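Local structure of xyloglucanase (Paenibacillus pabuli, 2JEP) at residues Asp185-Pro191 and Trp227-Tyr233; Ser267-Phe271 and Ser293-Gln297. The protein probably hydrolyses the beta-glucan backbone of xyloglucan in plant cell walls, as a family 5 glycoside hydrolase. All blocks are in the same frame, centred on the assembly; numbering follows the deposited sequence.

Contact 1: Asp185-Pro191 and Trp227-Tyr233; sequences DGNYGNP and WNTNIDY
Pro191 and Trp227 bring the two backbones closest, with their CA atoms 7.3 Å apart, and the chains stand wider at Tyr188 and Asn228, where the CA-CA distance is 8.5 Å, leaving side chains and water to bridge them. Pro191 is the wedge. Its CB lies over the centre of the Trp227 five-membered ring, 3.6 Å from the centroid, and its CD rests on a face of Tyr233, displaced toward the rim, 3.5 Å from CD1. A compact proline ring suits this place because it offers C-H groups to two aromatic faces at once. The indole reaches the other loop because CG of Trp227 stands anti to the backbone N (chi1 -174°). Trp227 NE1 then gives an in-plane bond to water 2 (2.9 Å), which can donate to the carbonyl oxygens of Asn187 and Gly189, though more acceptors than protons surround it. Farther along the same edge, on the benzo ring, sits Asp185, with OD1 3.5 Å from Trp227 CZ2. The same oxygen accepts from Asn187 N in an Asx turn, and Asn187 OD1 repeats the motif with Gly189 N, so short polar side chains hold this loop in shape. Tyr233 OH lies 3.3 Å from Tyr188 O and 3.2 Å from Asn190 OD1; its single proton could serve either. Asn230, a natural N-cap, accepts from Tyr233 N and steadies the turn that presents this ring. Helix 193-211 backs the contact through Tyr196, which touches Pro191 and bonds to Trp227 N, whereas Ile231 packs on strand 259-265 and helix 298-313.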
loop_
_atom_site.group_PDB
_atom_site.type_symbol
_atom_site.label_atom_id
_atom_site.label_comp_id
_atom_site.label_asym_id
_atom_site.label_seq_id
_atom_site.Cartn_x
_atom_site.Cartn_y
_atom_site.Cartn_z
ATOM N N ASP A 185 15.452 -7.685 -1.351
ATOM C CA ASP A 185 16.451 -8.423 -0.603
ATOM C C ASP A 185 17.108 -7.566 0.474
ATOM O O ASP A 185 18.054 -8.056 1.115
ATOM C CB ASP A 185 17.532 -9.021 -1.524
ATOM C CG ASP A 185 18.309 -7.959 -2.293
ATOM O OD1 ASP A 185 17.963 -6.771 -2.159
ATOM O OD2 ASP A 185 19.257 -8.369 -3.027
ATOM N N GLY A 186 16.661 -6.323 0.667
ATOM C CA GLY A 186 17.337 -5.400 1.603
ATOM C C GLY A 186 18.259 -4.348 1.013
ATOM O O GLY A 186 18.667 -3.400 1.732
ATOM N N ASN A 187 18.638 -4.515 -0.248
ATOM C CA ASN A 187 19.611 -3.670 -0.928
ATOM C C ASN A 187 18.861 -2.634 -1.751
ATOM O O ASN A 187 17.945 -2.977 -2.488
ATOM C CB ASN A 187 20.452 -4.605 -1.836
ATOM C CG ASN A 187 21.406 -3.882 -2.800
ATOM O OD1 ASN A 187 21.423 -2.657 -2.930
ATOM N ND2 ASN A 187 22.184 -4.690 -3.528
ATOM N N TYR A 188 19.258 -1.366 -1.613
ATOM C CA TYR A 188 18.566 -0.245 -2.282
ATOM C C TYR A 188 19.091 0.081 -3.657
ATOM O O TYR A 188 18.557 1.019 -4.318
ATOM C CB TYR A 188 18.636 0.999 -1.406
ATOM C CG TYR A 188 17.729 0.836 -0.249
ATOM C CD1 TYR A 188 18.173 0.261 0.932
ATOM C CD2 TYR A 188 16.400 1.225 -0.340
ATOM C CE1 TYR A 188 17.315 0.102 2.001
ATOM C CE2 TYR A 188 15.553 1.061 0.698
ATOM C CZ TYR A 188 15.999 0.494 1.861
ATOM O OH TYR A 188 15.166 0.334 2.921
ATOM N N GLY A 189 20.103 -0.673 -4.087
ATOM C CA GLY A 189 20.661 -0.544 -5.412
ATOM C C GLY A 189 19.921 -1.426 -6.387
ATOM O O GLY A 189 18.817 -1.894 -6.126
ATOM N N ASN A 190 20.507 -1.613 -7.548
ATOM C CA ASN A 190 19.822 -2.240 -8.656
ATOM C C ASN A 190 19.440 -3.664 -8.250
ATOM O O ASN A 190 20.227 -4.393 -7.627
ATOM C CB ASN A 190 20.677 -2.261 -9.925
ATOM C CG ASN A 190 20.918 -0.866 -10.518
ATOM O OD1 ASN A 190 20.377 0.130 -10.056
ATOM N ND2 ASN A 190 21.734 -0.815 -11.569
ATOM N N PRO A 191 18.228 -4.076 -8.602
ATOM C CA PRO A 191 17.754 -5.408 -8.242
ATOM C C PRO A 191 18.499 -6.547 -8.903
ATOM O O PRO A 191 18.774 -6.545 -10.104
ATOM C CB PRO A 191 16.319 -5.431 -8.741
ATOM C CG PRO A 191 16.077 -4.168 -9.374
ATOM C CD PRO A 191 17.202 -3.279 -9.278
ATOM N N TRP A 227 9.688 -4.284 -7.629
ATOM C CA TRP A 227 10.745 -4.378 -6.633
ATOM C C TRP A 227 10.686 -3.240 -5.616
ATOM O O TRP A 227 10.831 -2.067 -5.980
ATOM C CB TRP A 227 12.091 -4.333 -7.353
ATOM C CG TRP A 227 13.283 -4.567 -6.499
ATOM C CD1 TRP A 227 14.087 -3.634 -5.919
ATOM C CD2 TRP A 227 13.865 -5.838 -6.200
ATOM N NE1 TRP A 227 15.125 -4.243 -5.273
ATOM C CE2 TRP A 227 15.013 -5.600 -5.418
ATOM C CE3 TRP A 227 13.525 -7.163 -6.517
ATOM C CZ2 TRP A 227 15.828 -6.621 -4.955
ATOM C CZ3 TRP A 227 14.329 -8.174 -6.061
ATOM C CH2 TRP A 227 15.470 -7.904 -5.283
ATOM N N ASN A 228 10.494 -3.603 -4.349
ATOM C CA ASN A 228 10.505 -2.637 -3.241
ATOM C C ASN A 228 9.550 -1.471 -3.454
ATOM O O ASN A 228 9.787 -0.392 -2.921
ATOM C CB ASN A 228 11.899 -2.104 -2.934
ATOM C CG ASN A 228 11.994 -1.581 -1.531
ATOM O OD1 ASN A 228 11.251 -2.030 -0.634
ATOM N ND2 ASN A 228 12.926 -0.663 -1.311
ATOM N N THR A 229 8.463 -1.694 -4.178
ATOM C CA THR A 229 7.490 -0.643 -4.517
ATOM C C THR A 229 8.168 0.615 -5.096
ATOM O O THR A 229 7.649 1.721 -4.990
ATOM C CB THR A 229 6.515 -0.303 -3.381
ATOM O OG1 THR A 229 7.213 0.194 -2.247
ATOM C CG2 THR A 229 5.659 -1.505 -2.999
ATOM N N ASN A 230 9.312 0.407 -5.751
ATOM C CA ASN A 230 10.124 1.519 -6.246
ATOM C C ASN A 230 9.757 1.833 -7.697
ATOM O O ASN A 230 9.885 0.962 -8.579
ATOM C CB ASN A 230 11.596 1.109 -6.134
ATOM C CG ASN A 230 12.551 2.162 -6.598
ATOM O OD1 ASN A 230 12.703 2.411 -7.766
ATOM N ND2 ASN A 230 13.234 2.760 -5.654
ATOM N N ILE A 231 9.368 3.079 -7.960
ATOM C CA ILE A 231 8.964 3.459 -9.322
ATOM C C ILE A 231 10.047 3.158 -10.366
ATOM O O ILE A 231 9.789 2.478 -11.354
ATOM C CB ILE A 231 8.535 4.942 -9.374
ATOM C CG1 ILE A 231 7.166 5.108 -8.672
ATOM C CG2 ILE A 231 8.469 5.447 -10.815
ATOM C CD1 ILE A 231 6.706 6.565 -8.483
ATOM N N ASP A 232 11.254 3.641 -10.135
ATOM C CA ASP A 232 12.312 3.463 -11.141
ATOM C C ASP A 232 12.574 1.991 -11.423
ATOM O O ASP A 232 12.777 1.593 -12.579
ATOM C CB ASP A 232 13.602 4.074 -10.664
ATOM C CG ASP A 232 13.623 5.598 -10.757
ATOM O OD1 ASP A 232 12.716 6.202 -11.352
ATOM O OD2 ASP A 232 14.612 6.153 -10.240
ATOM N N TYR A 233 12.575 1.172 -10.385
ATOM C CA TYR A 233 12.870 -0.252 -10.578
ATOM C C TYR A 233 11.688 -1.057 -11.123
ATOM O O TYR A 233 11.868 -2.213 -11.493
ATOM C CB TYR A 233 13.400 -0.893 -9.286
ATOM C CG TYR A 233 14.748 -0.370 -8.824
ATOM C CD1 TYR A 233 15.754 -0.083 -9.741
ATOM C CD2 TYR A 233 15.018 -0.159 -7.486
ATOM C CE1 TYR A 233 16.984 0.374 -9.331
ATOM C CE2 TYR A 233 16.256 0.302 -7.068
ATOM C CZ TYR A 233 17.221 0.570 -8.000
ATOM O OH TYR A 233 18.471 1.037 -7.587
HETATM O O HOH W 1 18.384 -4.378 -4.869
HETATM O O HOH W 2 16.459 -1.819 -4.454
#

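Contact 2: Ser267-Phe271 and Ser293-Gln297; sequences SPWDF and STWGQ
Trp295 receives Pro268 on one face of its indole: CB of the proline stands 3.9 Å from the centroid of the six-membered ring, shifted toward the rim, in a CH-pi contact. In the plane of the indole, at its edge, lie Thr294 OG1 and water 5, which accepts from Trp295 NE1 at 2.9 Å. The other flat group is the carboxylate of Asp270. Ser293 OG donates to its OD1 over a short 2.6 Å, coming from above the carboxylate plane, 36° out of it. Asp270 can turn back to the serine because its CG lies between the backbone N and the carbonyl carbon (chi1 60°). Its OD2 is left for water: water 4 donates to it and links it to Thr294 N, and water 5 makes a weaker bond. Without this carboxylate, as with an alanine here, the Ser293 hydroxyl would probably be left without its acceptor and the water links from OD2 to Thr294 N and Trp295 NE1 would be broken. In the beta/alpha-barrel fold, these residues belong to the long excursion between strand 259-265 and helix 298-313, where a cis peptide bond precedes Pro268 and the short helix 269-272 starts just after it. Glycine suits position 296 for two reasons: phi is positive, and a side chain here would run into Pro268 CB. The close approach lets Pro268 CD come to 3.3 Å from Gly296 O, while water 3 joins that oxygen to Ser267 O. Trp295 O lies nearly in the amide plane of Gln297, whose NE2 reaches it at 3.0 Å from above the carbonyl plane and whose OE1 takes the backbone N of Gly283.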
loop_
_atom_site.group_PDB
_atom_site.type_symbol
_atom_site.label_atom_id
_atom_site.label_comp_id
_atom_site.label_asym_id
_atom_site.label_seq_id
_atom_site.Cartn_x
_atom_site.Cartn_y
_atom_site.Cartn_z
ATOM N N SER A 267 9.727 10.246 -1.480
ATOM C CA SER A 267 10.900 10.998 -1.915
ATOM C C SER A 267 10.663 12.489 -1.841
ATOM O O SER A 267 9.576 12.950 -2.137
ATOM C CB SER A 267 11.262 10.644 -3.349
ATOM O OG SER A 267 11.639 9.275 -3.475
ATOM N N PRO A 268 11.691 13.261 -1.469
ATOM C CA PRO A 268 12.996 12.846 -1.005
ATOM C C PRO A 268 12.952 12.419 0.444
ATOM O O PRO A 268 12.339 13.081 1.280
ATOM C CB PRO A 268 13.853 14.113 -1.177
ATOM C CG PRO A 268 12.866 15.227 -0.960
ATOM C CD PRO A 268 11.535 14.734 -1.443
ATOM N N TRP A 269 13.608 11.301 0.739
ATOM C CA TRP A 269 13.517 10.695 2.068
ATOM C C TRP A 269 14.001 11.618 3.162
ATOM O O TRP A 269 13.471 11.608 4.270
ATOM C CB TRP A 269 14.346 9.417 2.101
ATOM C CG TRP A 269 14.237 8.642 3.379
ATOM C CD1 TRP A 269 15.212 8.478 4.320
ATOM C CD2 TRP A 269 13.083 7.944 3.859
ATOM N NE1 TRP A 269 14.734 7.716 5.363
ATOM C CE2 TRP A 269 13.429 7.387 5.109
ATOM C CE3 TRP A 269 11.771 7.769 3.377
ATOM C CZ2 TRP A 269 12.542 6.606 5.849
ATOM C CZ3 TRP A 269 10.885 6.990 4.129
ATOM C CH2 TRP A 269 11.293 6.411 5.347
ATOM N N ASP A 270 15.014 12.429 2.880
ATOM C CA ASP A 270 15.542 13.311 3.888
ATOM C C ASP A 270 14.466 14.230 4.475
ATOM O O ASP A 270 14.475 14.491 5.679
ATOM C CB ASP A 270 16.825 14.036 3.435
ATOM C CG ASP A 270 16.686 14.929 2.192
ATOM O OD1 ASP A 270 15.611 15.031 1.583
ATOM O OD2 ASP A 270 17.760 15.502 1.821
ATOM N N PHE A 271 13.528 14.660 3.633
ATOM C CA PHE A 271 12.353 15.384 4.097
ATOM C C PHE A 271 11.286 14.488 4.694
ATOM O O PHE A 271 10.785 14.743 5.789
ATOM C CB PHE A 271 11.737 16.188 2.929
ATOM C CG PHE A 271 10.399 16.794 3.243
ATOM C CD1 PHE A 271 10.283 17.816 4.167
ATOM C CD2 PHE A 271 9.245 16.286 2.672
ATOM C CE1 PHE A 271 9.032 18.349 4.501
ATOM C CE2 PHE A 271 7.994 16.789 3.007
ATOM C CZ PHE A 271 7.884 17.830 3.936
ATOM N N SER A 293 15.537 20.127 0.834
ATOM C CA SER A 293 16.418 19.227 0.093
ATOM C C SER A 293 16.983 19.945 -1.138
ATOM O O SER A 293 16.477 20.984 -1.561
ATOM C CB SER A 293 15.647 17.988 -0.374
ATOM O OG SER A 293 14.921 17.391 0.684
ATOM N N THR A 294 18.012 19.352 -1.732
ATOM C CA THR A 294 18.612 19.898 -2.956
ATOM C C THR A 294 18.100 19.196 -4.207
ATOM O O THR A 294 18.502 19.548 -5.316
ATOM C CB THR A 294 20.131 19.807 -2.900
ATOM O OG1 THR A 294 20.504 18.472 -2.595
ATOM C CG2 THR A 294 20.673 20.759 -1.832
ATOM N N TRP A 295 17.195 18.230 -4.040
ATOM C CA TRP A 295 16.655 17.455 -5.142
ATOM C C TRP A 295 15.255 16.965 -4.684
ATOM O O TRP A 295 14.832 17.222 -3.556
ATOM C CB TRP A 295 17.577 16.271 -5.487
ATOM C CG TRP A 295 17.574 15.222 -4.404
ATOM C CD1 TRP A 295 18.247 15.272 -3.222
ATOM C CD2 TRP A 295 16.801 14.002 -4.367
ATOM N NE1 TRP A 295 17.964 14.165 -2.457
ATOM C CE2 TRP A 295 17.082 13.369 -3.138
ATOM C CE3 TRP A 295 15.918 13.378 -5.259
ATOM C CZ2 TRP A 295 16.506 12.148 -2.768
ATOM C CZ3 TRP A 295 15.345 12.182 -4.877
ATOM C CH2 TRP A 295 15.647 11.573 -3.644
ATOM N N GLY A 296 14.548 16.306 -5.586
ATOM C CA GLY A 296 13.307 15.654 -5.200
ATOM C C GLY A 296 12.105 16.574 -5.080
ATOM O O GLY A 296 11.126 16.254 -4.393
ATOM N N GLN A 297 12.141 17.690 -5.788
ATOM C CA GLN A 297 11.107 18.701 -5.683
ATOM C C GLN A 297 10.010 18.453 -6.701
ATOM O O GLN A 297 9.838 17.320 -7.177
ATOM C CB GLN A 297 11.724 20.089 -5.800
ATOM C CG GLN A 297 12.834 20.282 -4.789
ATOM C CD GLN A 297 12.344 20.193 -3.341
ATOM O OE1 GLN A 297 11.421 20.934 -2.949
ATOM N NE2 GLN A 297 12.929 19.287 -2.551
HETATM O O HOH W 3 8.968 14.523 -4.368
HETATM O O HOH W 4 18.974 17.192 -0.005
HETATM O O HOH W 5 19.003 13.461 0.138
#

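In the fold
Contacts 1 and 2 follow one another along the chain, with centres 18 Å apart and nearest atoms about 7 Å apart, without touching. Both lie in loops that follow barrel strands: contact 1 joins those after strands 175-178 and 222-225, and contact 2 lies within the loop after 259-265. Family 5 enzymes carry their active site at the C-terminal ends of the barrel strands, from which these loops spring. Strand 259-265 connects the two, since Thr229 packs against it and it leads into Ser267. Helix 298-313 is shared too: Gln297 is its N-cap, and segment 227-233 packs on its side. A bound calcium ion is about 8 Å from the Tyr188 side chain and about 13 Å from that of Ser267.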